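PDB 7D1B: leucine aminopeptidase from Fimbriiglobus ruber, which probably acts as a zinc-dependent glutaminyl cyclase of the M28 aminopeptidase family, closing N-terminal glutamine into pyroglutamate. Local coordinates for residues 47-52 with 167-172; 125-130 with 179-184; 229-234 with 285-290. One frame throughout, in Å; residues are numbered along the deposited sequence.

Contact 1 of 3, residues 47-52 with 167-172; sequences FPLDPD and AHHMKG
Phe-47 and His-169 bring their CA atoms to 7.4 Å where two non-regular pieces of chain meet, and Pro-48 sits at the centre of an inverse gamma turn closed by a weak bond from Leu-49 N to Phe-47 O. His-169 turns its ring to that chain with CG beside its own backbone N (chi1 -50°). The methyl CD2 of Leu-49 lies over one ring face as a CH-pi contact, 3.4 Å from the centroid of the His-169 ring and 19° off its normal, while His-168 CB lies off-centre over the opposite face, toward the rim. Pro-48 O approaches His-169 CE1 obliquely at 3.3 Å. The loop of His-169 leaves helix 153-167 for strand 178-184, and Asp-50 is the N-cap of helix 51-63, its OD1 taking Arg-53 N; the contact thus joins the start of one helix to the end of another on the surface of the M28 fold. Glu-165 OE2 accepts hydrogen bonds from His-169 NE2 and Asp-50 N. With an alanine at His-169, Leu-49 CD2 would probably lose its aromatic face and Glu-165 one of these two partners. Farther along, the Phe-47 ring edge meets Gly-172, CE2 to O at 3.6 Å, and packs on Leu-331 of helix 320-336.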
ATOM      1  N   PHE A  47      -0.730   6.973  18.361  1.00 13.56           N
ATOM      2  CA  PHE A  47      -2.142   6.706  18.600  1.00 13.60           C
ATOM      3  C   PHE A  47      -2.313   5.278  19.090  1.00 13.42           C
ATOM      4  O   PHE A  47      -1.426   4.438  18.881  1.00 14.27           O
ATOM      5  CB  PHE A  47      -2.949   6.974  17.317  1.00 13.62           C
ATOM      6  CG  PHE A  47      -3.192   8.428  17.101  1.00 12.92           C
ATOM      7  CD1 PHE A  47      -2.168   9.249  16.644  1.00 13.67           C
ATOM      8  CD2 PHE A  47      -4.413   8.986  17.423  1.00 14.27           C
ATOM      9  CE1 PHE A  47      -2.375  10.630  16.524  1.00 14.35           C
ATOM     10  CE2 PHE A  47      -4.631  10.348  17.288  1.00 15.07           C
ATOM     11  CZ  PHE A  47      -3.601  11.173  16.857  1.00 15.00           C
ATOM     12  N   PRO A  48      -3.443   4.962  19.754  1.00 13.82           N
ATOM     13  CA  PRO A  48      -3.620   3.631  20.382  1.00 14.02           C
ATOM     14  C   PRO A  48      -4.042   2.580  19.360  1.00 12.88           C
ATOM     15  O   PRO A  48      -5.096   1.952  19.467  1.00 13.37           O
ATOM     16  CB  PRO A  48      -4.693   3.916  21.439  1.00 15.67           C
ATOM     17  CG  PRO A  48      -5.529   5.001  20.795  1.00 17.34           C
ATOM     18  CD  PRO A  48      -4.511   5.907  20.144  1.00 15.56           C
ATOM     19  N   LEU A  49      -3.196   2.382  18.352  1.00 12.64           N
ATOM     20  CA  LEU A  49      -3.469   1.386  17.334  1.00 12.65           C
ATOM     21  C   LEU A  49      -3.510   0.008  17.976  1.00 12.72           C
ATOM     22  O   LEU A  49      -2.716  -0.305  18.867  1.00 14.26           O
ATOM     23  CB  LEU A  49      -2.379   1.450  16.258  1.00 13.80           C
ATOM     24  CG  LEU A  49      -2.071   2.824  15.637  1.00 17.92           C
ATOM     25  CD1 LEU A  49      -1.133   2.628  14.445  1.00 19.71           C
ATOM     26  CD2 LEU A  49      -3.272   3.630  15.229  1.00 18.90           C
ATOM     27  N   ASP A  50      -4.453  -0.815  17.532  1.00 13.11           N
ATOM     28  CA  ASP A  50      -4.698  -2.094  18.174  1.00 13.25           C
ATOM     29  C   ASP A  50      -4.042  -3.195  17.346  1.00 12.91           C
ATOM     30  O   ASP A  50      -4.506  -3.485  16.232  1.00 13.57           O
ATOM     31  CB  ASP A  50      -6.206  -2.294  18.279  1.00 15.30           C
ATOM     32  CG  ASP A  50      -6.590  -3.560  19.004  1.00 16.76           C
ATOM     33  OD1 ASP A  50      -5.850  -4.552  18.954  1.00 17.36           O
ATOM     34  OD2 ASP A  50      -7.676  -3.560  19.601  1.00 20.09           O
ATOM     35  N   PRO A  51      -2.964  -3.814  17.832  1.00 13.16           N
ATOM     36  CA  PRO A  51      -2.251  -4.804  16.995  1.00 13.63           C
ATOM     37  C   PRO A  51      -3.077  -6.043  16.698  1.00 13.97           C
ATOM     38  O   PRO A  51      -2.975  -6.615  15.602  1.00 14.92           O
ATOM     39  CB  PRO A  51      -0.998  -5.125  17.823  1.00 14.65           C
ATOM     40  CG  PRO A  51      -1.437  -4.863  19.282  1.00 14.84           C
ATOM     41  CD  PRO A  51      -2.371  -3.666  19.180  1.00 14.62           C
ATOM     42  N   ASP A  52      -3.894  -6.483  17.658  1.00 14.17           N
ATOM     43  CA  ASP A  52      -4.715  -7.666  17.438  1.00 15.29           C
ATOM     44  C   ASP A  52      -5.807  -7.383  16.423  1.00 13.77           C
ATOM     45  O   ASP A  52      -6.108  -8.227  15.574  1.00 14.63           O
ATOM     46  CB  ASP A  52      -5.294  -8.139  18.766  1.00 18.65           C
ATOM     47  CG  ASP A  52      -4.218  -8.545  19.733  1.00 25.02           C
ATOM     48  OD1 ASP A  52      -3.263  -9.228  19.302  1.00 27.35           O
ATOM     49  OD2 ASP A  52      -4.298  -8.146  20.904  1.00 31.34           O
ATOM     50  N   ALA A 167      -8.164   3.692  10.043  1.00 11.38           N
ATOM     51  CA  ALA A 167      -9.447   4.368   9.906  1.00 11.17           C
ATOM     52  C   ALA A 167     -10.159   4.573  11.238  1.00 11.25           C
ATOM     53  O   ALA A 167     -10.953   5.501  11.350  1.00 12.69           O
ATOM     54  CB  ALA A 167     -10.337   3.581   8.949  1.00 13.08           C
ATOM     55  N   HIS A 168      -9.928   3.710  12.240  1.00 11.69           N
ATOM     56  CA  HIS A 168     -10.541   3.930  13.549  1.00 12.11           C
ATOM     57  C   HIS A 168     -10.076   5.230  14.193  1.00 11.89           C
ATOM     58  O   HIS A 168     -10.790   5.777  15.045  1.00 13.24           O
ATOM     59  CB  HIS A 168     -10.244   2.772  14.492  1.00 13.09           C
ATOM     60  CG  HIS A 168     -10.957   1.513  14.126  1.00 12.76           C
ATOM     61  ND1 HIS A 168     -12.272   1.283  14.465  1.00 13.85           N
ATOM     62  CD2 HIS A 168     -10.544   0.416  13.443  1.00 13.69           C
ATOM     63  CE1 HIS A 168     -12.636   0.094  14.014  1.00 14.67           C
ATOM     64  NE2 HIS A 168     -11.610  -0.450  13.388  1.00 14.49           N
ATOM     65  N   HIS A 169      -8.895   5.719  13.806  1.00 11.75           N
ATOM     66  CA  HIS A 169      -8.237   6.827  14.481  1.00 11.89           C
ATOM     67  C   HIS A 169      -8.273   8.114  13.685  1.00 11.41           C
ATOM     68  O   HIS A 169      -8.099   9.176  14.283  1.00 11.72           O
ATOM     69  CB  HIS A 169      -6.772   6.457  14.749  1.00 11.91           C
ATOM     70  CG  HIS A 169      -6.636   5.119  15.394  1.00 12.16           C
ATOM     71  ND1 HIS A 169      -6.670   4.937  16.763  1.00 13.45           N
ATOM     72  CD2 HIS A 169      -6.541   3.884  14.844  1.00 12.65           C
ATOM     73  CE1 HIS A 169      -6.582   3.641  17.021  1.00 13.12           C
ATOM     74  NE2 HIS A 169      -6.515   2.981  15.872  1.00 12.98           N
ATOM     75  N   MET A 170      -8.497   8.054  12.364  1.00 11.36           N
ATOM     76  CA  MET A 170      -8.212   9.205  11.503  1.00 11.23           C
ATOM     77  C   MET A 170      -8.993  10.454  11.892  1.00 10.81           C
ATOM     78  O   MET A 170      -8.430  11.551  11.850  1.00 11.54           O
ATOM     79  CB  MET A 170      -8.453   8.872  10.033  1.00 11.83           C
ATOM     80  CG  MET A 170      -7.434   7.933   9.427  1.00 12.06           C
ATOM     81  SD  MET A 170      -5.713   8.495   9.529  1.00 13.18           S
ATOM     82  CE  MET A 170      -5.774   9.852   8.367  1.00 16.52           C
ATOM     83  N   LYS A 171     -10.277  10.326  12.261  1.00 11.61           N
ATOM     84  CA  LYS A 171     -11.028  11.538  12.585  1.00 12.11           C
ATOM     85  C   LYS A 171     -10.549  12.194  13.866  1.00 11.61           C
ATOM     86  O   LYS A 171     -10.929  13.342  14.116  1.00 12.79           O
ATOM     87  CB  LYS A 171     -12.541  11.308  12.606  1.00 13.07           C
ATOM     88  CG  LYS A 171     -13.167  11.113  11.228  1.00 14.28           C
ATOM     89  CD  LYS A 171     -12.792  12.175  10.215  1.00 19.77           C
ATOM     90  CE  LYS A 171     -13.240  13.566  10.610  1.00 21.15           C
ATOM     91  NZ  LYS A 171     -14.538  13.916   9.955  1.00 20.53           N
ATOM     92  N   GLY A 172      -9.716  11.513  14.659  1.00 11.77           N
ATOM     93  CA  GLY A 172      -9.086  12.114  15.818  1.00 12.35           C
ATOM     94  C   GLY A 172      -7.676  12.613  15.582  1.00 11.96           C
ATOM     95  O   GLY A 172      -7.013  12.986  16.555  1.00 13.11           O
TER

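Contact 2 of 3, residues 125-130 with 179-184; sequences LIVCSH and VDFVLF
Val-179 starts the pairing opposite Leu-125, its CA-H directed at Leu-125 O, while its CG1 lies 4.4 Å from Val-127 CG2. Asp-180 then gives its N-H to Leu-125 O in a nearly straight bond (2.9 Å, 171°) and takes Val-127 N on its own carbonyl. Its carboxylate is buried but well supplied: Ser-116 OG and the guanidinium of Arg-124 at OD1, Tyr-226 OH at OD2. Phe-181 turns to the other face of the sheet, where CD1 comes obliquely to Val-127 CB at 4.0 Å and the ring meets Trp-117 edge-to-face. Val-182 is held through both backbone groups, N to Val-127 O and O to Ser-129 N, the latter at 3.1 Å. The CG2 methyls of Val-182 and Ile-126 touch at 3.9 Å. Leu-183, on the face of Phe-181, bends CD2 back to 3.8 Å from Ser-129 O. Phe-184 closes the ladder by giving its N-H to Ser-129 O. Its ring meets the sulfur of Cys-128 obliquely, CE2 to SG at 3.6 Å; a chi1 of 61° sets SG between the Cys-128 backbone N and carbonyl carbon, within reach of that ring. These are neighbouring parallel strands joined through helix 153-167, a beta-alpha-beta crossover, and His-130, at the C-terminal end of strand 123-130, hydrogen-bonds Asp-155, a zinc ligand, through NE2, which places the metal site at the strand ends, as in other M28 enzymes.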
ATOM      1  N   LEU A 125      -1.587  14.240   1.217  1.00 11.27           N
ATOM      2  CA  LEU A 125      -0.712  13.082   1.237  1.00 11.66           C
ATOM      3  C   LEU A 125      -1.498  11.848   0.843  1.00 11.33           C
ATOM      4  O   LEU A 125      -2.705  11.758   1.078  1.00 12.22           O
ATOM      5  CB  LEU A 125      -0.128  12.868   2.629  1.00 11.98           C
ATOM      6  CG  LEU A 125       0.748  13.974   3.202  1.00 12.88           C
ATOM      7  CD1 LEU A 125       1.267  13.551   4.570  1.00 14.11           C
ATOM      8  CD2 LEU A 125       1.902  14.336   2.278  1.00 15.01           C
ATOM      9  N   ILE A 126      -0.773  10.860   0.331  1.00 11.30           N
ATOM     10  CA  ILE A 126      -1.321   9.550   0.014  1.00 10.96           C
ATOM     11  C   ILE A 126      -0.674   8.496   0.904  1.00 10.96           C
ATOM     12  O   ILE A 126       0.552   8.469   1.051  1.00 11.11           O
ATOM     13  CB  ILE A 126      -1.054   9.204  -1.465  1.00 11.34           C
ATOM     14  CG1 ILE A 126      -1.848  10.140  -2.385  1.00 12.71           C
ATOM     15  CG2 ILE A 126      -1.346   7.728  -1.733  1.00 12.25           C
ATOM     16  CD1 ILE A 126      -1.334  10.160  -3.798  1.00 13.89           C
ATOM     17  N   VAL A 127      -1.497   7.604   1.452  1.00 10.49           N
ATOM     18  CA  VAL A 127      -1.051   6.319   1.982  1.00 10.35           C
ATOM     19  C   VAL A 127      -1.652   5.297   1.044  1.00 10.44           C
ATOM     20  O   VAL A 127      -2.871   5.304   0.829  1.00 10.86           O
ATOM     21  CB  VAL A 127      -1.541   6.098   3.429  1.00 11.54           C
ATOM     22  CG1 VAL A 127      -1.151   4.699   3.892  1.00 12.43           C
ATOM     23  CG2 VAL A 127      -1.003   7.177   4.367  1.00 12.73           C
ATOM     24  N   CYS A 128      -0.820   4.428   0.460  1.00 10.21           N
ATOM     25  CA  CYS A 128      -1.327   3.569  -0.606  1.00 10.52           C
ATOM     26  C   CYS A 128      -0.813   2.140  -0.461  1.00 10.51           C
ATOM     27  O   CYS A 128       0.152   1.856   0.255  1.00 10.99           O
ATOM     28  CB  CYS A 128      -1.070   4.173  -2.006  1.00 11.22           C
ATOM     29  SG  CYS A 128       0.647   4.438  -2.433  1.00 11.43           S
ATOM     30  N   SER A 129      -1.478   1.250  -1.196  1.00 10.80           N
ATOM     31  CA  SER A 129      -1.172  -0.176  -1.205  1.00 10.90           C
ATOM     32  C   SER A 129      -1.888  -0.741  -2.416  1.00 11.07           C
ATOM     33  O   SER A 129      -2.930  -0.220  -2.799  1.00 11.63           O
ATOM     34  CB  SER A 129      -1.750  -0.829   0.056  1.00 11.92           C
ATOM     35  OG  SER A 129      -1.506  -2.218   0.092  1.00 12.62           O
ATOM     36  N   HIS A 130      -1.373  -1.837  -2.983  1.00 10.85           N
ATOM     37  CA  HIS A 130      -2.230  -2.581  -3.904  1.00 11.16           C
ATOM     38  C   HIS A 130      -3.197  -3.440  -3.099  1.00 10.56           C
ATOM     39  O   HIS A 130      -3.007  -3.663  -1.898  1.00 11.52           O
ATOM     40  CB  HIS A 130      -1.436  -3.368  -4.964  1.00 11.27           C
ATOM     41  CG  HIS A 130      -0.941  -4.721  -4.529  1.00 11.39           C
ATOM     42  ND1 HIS A 130      -1.461  -5.893  -5.039  1.00 12.39           N
ATOM     43  CD2 HIS A 130       0.081  -5.088  -3.720  1.00 12.38           C
ATOM     44  CE1 HIS A 130      -0.798  -6.923  -4.537  1.00 13.07           C
ATOM     45  NE2 HIS A 130       0.142  -6.462  -3.733  1.00 12.55           N
ATOM     46  N   VAL A 179      -5.484  13.600   3.678  1.00 11.33           N
ATOM     47  CA  VAL A 179      -4.906  12.255   3.611  1.00 11.74           C
ATOM     48  C   VAL A 179      -5.841  11.377   2.803  1.00 10.77           C
ATOM     49  O   VAL A 179      -7.006  11.201   3.177  1.00 11.67           O
ATOM     50  CB  VAL A 179      -4.657  11.646   5.004  1.00 11.89           C
ATOM     51  CG1 VAL A 179      -4.062  10.237   4.862  1.00 14.02           C
ATOM     52  CG2 VAL A 179      -3.723  12.521   5.808  1.00 12.60           C
ATOM     53  N   ASP A 180      -5.330  10.813   1.706  1.00 11.45           N
ATOM     54  CA  ASP A 180      -6.076   9.863   0.891  1.00 11.45           C
ATOM     55  C   ASP A 180      -5.458   8.482   1.045  1.00 10.80           C
ATOM     56  O   ASP A 180      -4.253   8.307   0.805  1.00 12.19           O
ATOM     57  CB  ASP A 180      -6.074  10.277  -0.580  1.00 12.53           C
ATOM     58  CG  ASP A 180      -6.864  11.536  -0.793  1.00 13.32           C
ATOM     59  OD1 ASP A 180      -7.843  11.740  -0.048  1.00 14.56           O
ATOM     60  OD2 ASP A 180      -6.515  12.343  -1.672  1.00 14.60           O
ATOM     61  N   PHE A 181      -6.271   7.518   1.479  1.00 10.96           N
ATOM     62  CA  PHE A 181      -5.896   6.112   1.434  1.00 10.66           C
ATOM     63  C   PHE A 181      -6.250   5.630   0.032  1.00 10.85           C
ATOM     64  O   PHE A 181      -7.419   5.712  -0.374  1.00 12.55           O
ATOM     65  CB  PHE A 181      -6.725   5.314   2.439  1.00 11.47           C
ATOM     66  CG  PHE A 181      -6.404   5.564   3.899  1.00 11.06           C
ATOM     67  CD1 PHE A 181      -5.417   6.460   4.321  1.00 11.56           C
ATOM     68  CD2 PHE A 181      -7.114   4.860   4.874  1.00 12.36           C
ATOM     69  CE1 PHE A 181      -5.144   6.637   5.698  1.00 12.36           C
ATOM     70  CE2 PHE A 181      -6.840   5.034   6.231  1.00 12.90           C
ATOM     71  CZ  PHE A 181      -5.863   5.912   6.645  1.00 12.74           C
ATOM     72  N   VAL A 182      -5.262   5.169  -0.722  1.00 11.10           N
ATOM     73  CA  VAL A 182      -5.489   4.766  -2.104  1.00 11.19           C
ATOM     74  C   VAL A 182      -5.133   3.289  -2.227  1.00 11.53           C
ATOM     75  O   VAL A 182      -4.004   2.881  -1.912  1.00 11.80           O
ATOM     76  CB  VAL A 182      -4.686   5.627  -3.097  1.00 12.36           C
ATOM     77  CG1 VAL A 182      -4.959   5.176  -4.531  1.00 13.63           C
ATOM     78  CG2 VAL A 182      -5.011   7.120  -2.896  1.00 12.47           C
ATOM     79  N   LEU A 183      -6.097   2.496  -2.697  1.00 11.30           N
ATOM     80  CA  LEU A 183      -5.918   1.071  -2.943  1.00 11.57           C
ATOM     81  C   LEU A 183      -5.885   0.847  -4.449  1.00 11.50           C
ATOM     82  O   LEU A 183      -6.877   1.110  -5.154  1.00 12.30           O
ATOM     83  CB  LEU A 183      -7.042   0.277  -2.287  1.00 13.30           C
ATOM     84  CG  LEU A 183      -6.895   0.316  -0.761  1.00 13.75           C
ATOM     85  CD1 LEU A 183      -8.216   0.017  -0.107  1.00 19.77           C
ATOM     86  CD2 LEU A 183      -5.818  -0.642  -0.323  1.00 17.21           C
ATOM     87  N   PHE A 184      -4.733   0.394  -4.945  1.00 11.11           N
ATOM     88  CA  PHE A 184      -4.536   0.163  -6.374  1.00 11.18           C
ATOM     89  C   PHE A 184      -4.954  -1.246  -6.760  1.00 11.15           C
ATOM     90  O   PHE A 184      -4.461  -2.233  -6.197  1.00 11.62           O
ATOM     91  CB  PHE A 184      -3.069   0.321  -6.752  1.00 12.04           C
ATOM     92  CG  PHE A 184      -2.489   1.679  -6.456  1.00 11.39           C
ATOM     93  CD1 PHE A 184      -3.047   2.847  -6.984  1.00 12.24           C
ATOM     94  CD2 PHE A 184      -1.359   1.792  -5.651  1.00 12.41           C
ATOM     95  CE1 PHE A 184      -2.478   4.088  -6.712  1.00 12.48           C
ATOM     96  CE2 PHE A 184      -0.791   3.028  -5.389  1.00 12.89           C
ATOM     97  CZ  PHE A 184      -1.352   4.170  -5.913  1.00 12.66           C
TER

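Contact 3 of 3, residues 229-234 with 285-290; sequences AVLLDL and DDHIAL
A trans first torsion in Leu-231 (chi1 172°) and a nearly trans one in Asp-233 (chi1 -160°) send both side chains toward the turn at 285-287. The two acids Asp-233 and Asp-285 meet with OD2 to OD2 at 2.6 Å, their carboxylate planes 51° apart. Asp-285 OD1 also receives Asp-286 N at 2.9 Å, from the anti side and out of the carboxylate plane, which helps fix the turn of that group. Beyond the pair, Asp-299 OD2 lies close to Asp-285 OD2, and Asp-155 OD1, of a zinc ligand, to Asp-233 OD1. Such a row of acids next to the metal is consistent with the carboxylic-acid hydrogen-bond network associated with cyclase activity in M28 enzymes. Leu-231 packs against the turn: CD2 stands 3.5 Å from Asp-285 CG and 3.6 Å from His-287 N, while CD1 faces Asp-286 CB. Farther back, Ala-229 CB rests on Leu-290 CD1 at 3.7 Å, joining the strand to the short helix 287-292. Strand 225-232 runs between strands 123-130 and 297-300; the helix lies on its Ala-229 and Leu-231 face, and Val-230 and Leu-232 pack on helix 320-336 behind it.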
ATOM      1  N   ALA A 229       3.632  10.650  -1.052  1.00 11.45           N
ATOM      2  CA  ALA A 229       2.930   9.378  -0.999  1.00 11.21           C
ATOM      3  C   ALA A 229       3.820   8.333  -0.358  1.00 10.50           C
ATOM      4  O   ALA A 229       5.016   8.277  -0.646  1.00 11.63           O
ATOM      5  CB  ALA A 229       2.534   8.906  -2.395  1.00 12.03           C
ATOM      6  N   VAL A 230       3.219   7.486   0.476  1.00 11.02           N
ATOM      7  CA  VAL A 230       3.887   6.316   1.035  1.00 10.96           C
ATOM      8  C   VAL A 230       3.135   5.085   0.580  1.00 10.80           C
ATOM      9  O   VAL A 230       1.936   4.959   0.851  1.00 11.27           O
ATOM     10  CB  VAL A 230       3.999   6.371   2.570  1.00 11.55           C
ATOM     11  CG1 VAL A 230       4.553   5.054   3.072  1.00 14.26           C
ATOM     12  CG2 VAL A 230       4.885   7.530   2.990  1.00 14.09           C
ATOM     13  N   LEU A 231       3.842   4.194  -0.113  1.00 10.91           N
ATOM     14  CA  LEU A 231       3.340   2.890  -0.519  1.00 10.65           C
ATOM     15  C   LEU A 231       3.768   1.862   0.516  1.00 11.04           C
ATOM     16  O   LEU A 231       4.932   1.827   0.922  1.00 12.22           O
ATOM     17  CB  LEU A 231       3.928   2.533  -1.885  1.00 11.67           C
ATOM     18  CG  LEU A 231       3.636   1.112  -2.354  1.00 11.91           C
ATOM     19  CD1 LEU A 231       2.139   0.909  -2.625  1.00 13.19           C
ATOM     20  CD2 LEU A 231       4.440   0.791  -3.603  1.00 13.49           C
ATOM     21  N   LEU A 232       2.823   1.050   0.949  1.00 11.28           N
ATOM     22  CA  LEU A 232       3.090  -0.038   1.889  1.00 12.00           C
ATOM     23  C   LEU A 232       3.122  -1.342   1.105  1.00 12.14           C
ATOM     24  O   LEU A 232       2.132  -1.679   0.459  1.00 13.40           O
ATOM     25  CB  LEU A 232       1.937  -0.112   2.880  1.00 12.72           C
ATOM     26  CG  LEU A 232       1.731   1.140   3.734  1.00 12.98           C
ATOM     27  CD1 LEU A 232       0.412   1.014   4.502  1.00 15.22           C
ATOM     28  CD2 LEU A 232       2.925   1.373   4.662  1.00 16.92           C
ATOM     29  N   ASP A 233       4.224  -2.089   1.180  1.00 11.91           N
ATOM     30  CA  ASP A 233       4.283  -3.366   0.467  1.00 13.30           C
ATOM     31  C   ASP A 233       5.267  -4.295   1.183  1.00 13.75           C
ATOM     32  O   ASP A 233       6.402  -3.886   1.439  1.00 15.34           O
ATOM     33  CB  ASP A 233       4.788  -3.111  -0.961  1.00 16.35           C
ATOM     34  CG  ASP A 233       4.444  -4.248  -1.927  1.00 17.81           C
ATOM     35  OD1 ASP A 233       3.760  -5.230  -1.527  1.00 19.13           O
ATOM     36  OD2 ASP A 233       4.848  -4.182  -3.125  1.00 18.59           O
ATOM     37  N   LEU A 234       4.865  -5.521   1.508  1.00 14.79           N
ATOM     38  CA  LEU A 234       5.773  -6.494   2.118  1.00 12.74           C
ATOM     39  C   LEU A 234       6.445  -5.913   3.362  1.00 12.07           C
ATOM     40  O   LEU A 234       7.673  -5.946   3.504  1.00 13.42           O
ATOM     41  CB  LEU A 234       6.817  -7.022   1.133  1.00 13.32           C
ATOM     42  CG  LEU A 234       6.339  -7.452  -0.241  1.00 15.19           C
ATOM     43  CD1 LEU A 234       7.545  -7.853  -1.077  1.00 18.43           C
ATOM     44  CD2 LEU A 234       5.366  -8.585  -0.163  1.00 17.44           C
ATOM     45  N   ASP A 285       7.596  -0.834  -8.335  1.00 13.34           N
ATOM     46  CA  ASP A 285       6.406  -1.031  -7.523  1.00 12.70           C
ATOM     47  C   ASP A 285       5.414   0.075  -7.882  1.00 12.15           C
ATOM     48  O   ASP A 285       5.637   0.876  -8.803  1.00 12.79           O
ATOM     49  CB  ASP A 285       6.791  -1.059  -6.040  1.00 13.51           C
ATOM     50  CG  ASP A 285       5.895  -1.929  -5.203  1.00 13.93           C
ATOM     51  OD1 ASP A 285       4.778  -2.274  -5.634  1.00 14.45           O
ATOM     52  OD2 ASP A 285       6.306  -2.269  -4.057  1.00 15.22           O
ATOM     53  N   ASP A 286       4.299   0.123  -7.152  1.00 12.17           N
ATOM     54  CA  ASP A 286       3.254   1.098  -7.433  1.00 11.83           C
ATOM     55  C   ASP A 286       3.696   2.540  -7.225  1.00 12.12           C
ATOM     56  O   ASP A 286       2.986   3.446  -7.678  1.00 12.90           O
ATOM     57  CB  ASP A 286       2.017   0.793  -6.582  1.00 12.19           C
ATOM     58  CG  ASP A 286       1.157  -0.329  -7.146  1.00 12.34           C
ATOM     59  OD1 ASP A 286       0.901  -0.349  -8.378  1.00 12.27           O
ATOM     60  OD2 ASP A 286       0.680  -1.153  -6.342  1.00 13.88           O
ATOM     61  N   HIS A 287       4.824   2.789  -6.544  1.00 11.45           N
ATOM     62  CA  HIS A 287       5.275   4.161  -6.330  1.00 11.66           C
ATOM     63  C   HIS A 287       5.958   4.756  -7.556  1.00 12.05           C
ATOM     64  O   HIS A 287       6.139   5.973  -7.617  1.00 13.20           O
ATOM     65  CB  HIS A 287       6.199   4.243  -5.121  1.00 12.00           C
ATOM     66  CG  HIS A 287       7.477   3.491  -5.291  1.00 11.80           C
ATOM     67  ND1 HIS A 287       7.540   2.215  -5.825  1.00 12.73           N
ATOM     68  CD2 HIS A 287       8.747   3.847  -4.985  1.00 12.49           C
ATOM     69  CE1 HIS A 287       8.805   1.824  -5.832  1.00 12.73           C
ATOM     70  NE2 HIS A 287       9.554   2.789  -5.315  1.00 12.70           N
ATOM     71  N   ILE A 288       6.330   3.933  -8.540  1.00 12.34           N
ATOM     72  CA  ILE A 288       7.009   4.456  -9.727  1.00 13.57           C
ATOM     73  C   ILE A 288       6.102   5.417 -10.482  1.00 12.85           C
ATOM     74  O   ILE A 288       6.504   6.524 -10.840  1.00 14.07           O
ATOM     75  CB  ILE A 288       7.463   3.301 -10.634  1.00 15.27           C
ATOM     76  CG1 ILE A 288       8.420   2.365  -9.885  1.00 16.10           C
ATOM     77  CG2 ILE A 288       8.057   3.834 -11.946  1.00 16.17           C
ATOM     78  CD1 ILE A 288       9.733   2.990  -9.532  1.00 19.74           C
ATOM     79  N   ALA A 289       4.849   5.016 -10.712  1.00 13.00           N
ATOM     80  CA  ALA A 289       3.957   5.880 -11.479  1.00 13.51           C
ATOM     81  C   ALA A 289       3.714   7.187 -10.747  1.00 12.88           C
ATOM     82  O   ALA A 289       3.583   8.246 -11.373  1.00 13.82           O
ATOM     83  CB  ALA A 289       2.631   5.174 -11.736  1.00 14.91           C
ATOM     84  N   LEU A 290       3.656   7.138  -9.408  1.00 12.29           N
ATOM     85  CA  LEU A 290       3.446   8.354  -8.619  1.00 12.09           C
ATOM     86  C   LEU A 290       4.630   9.302  -8.752  1.00 12.42           C
ATOM     87  O   LEU A 290       4.450  10.492  -9.040  1.00 13.30           O
ATOM     88  CB  LEU A 290       3.182   7.993  -7.147  1.00 12.87           C
ATOM     89  CG  LEU A 290       2.010   7.051  -6.888  1.00 13.84           C
ATOM     90  CD1 LEU A 290       1.895   6.780  -5.396  1.00 14.73           C
ATOM     91  CD2 LEU A 290       0.720   7.633  -7.407  1.00 16.01           C
TER

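Contact 1 lies toward the surface, its centre about 17 Å from that of contact 2 and about 22 Å from that of contact 3; the centres of contacts 2 and 3 are about 9 Å apart, close to the centre of the molecule. Met-170 of contact 1 packs on Phe-181 and Val-179 of contact 2. Along the chain these two interleave, since 167-172 falls between the two strands of contact 2, in the crossover, whereas contact 3 opens only after both have closed. Strands 123-130 and 225-232 are sheet neighbours, probably hydrogen-bonded from Cys-128 to Val-230 and Leu-232. Contacts 2 and 3 therefore bring His-130 and Asp-233, just past residue 232, close to Asp-155, while contact 1 lies away from the metal site.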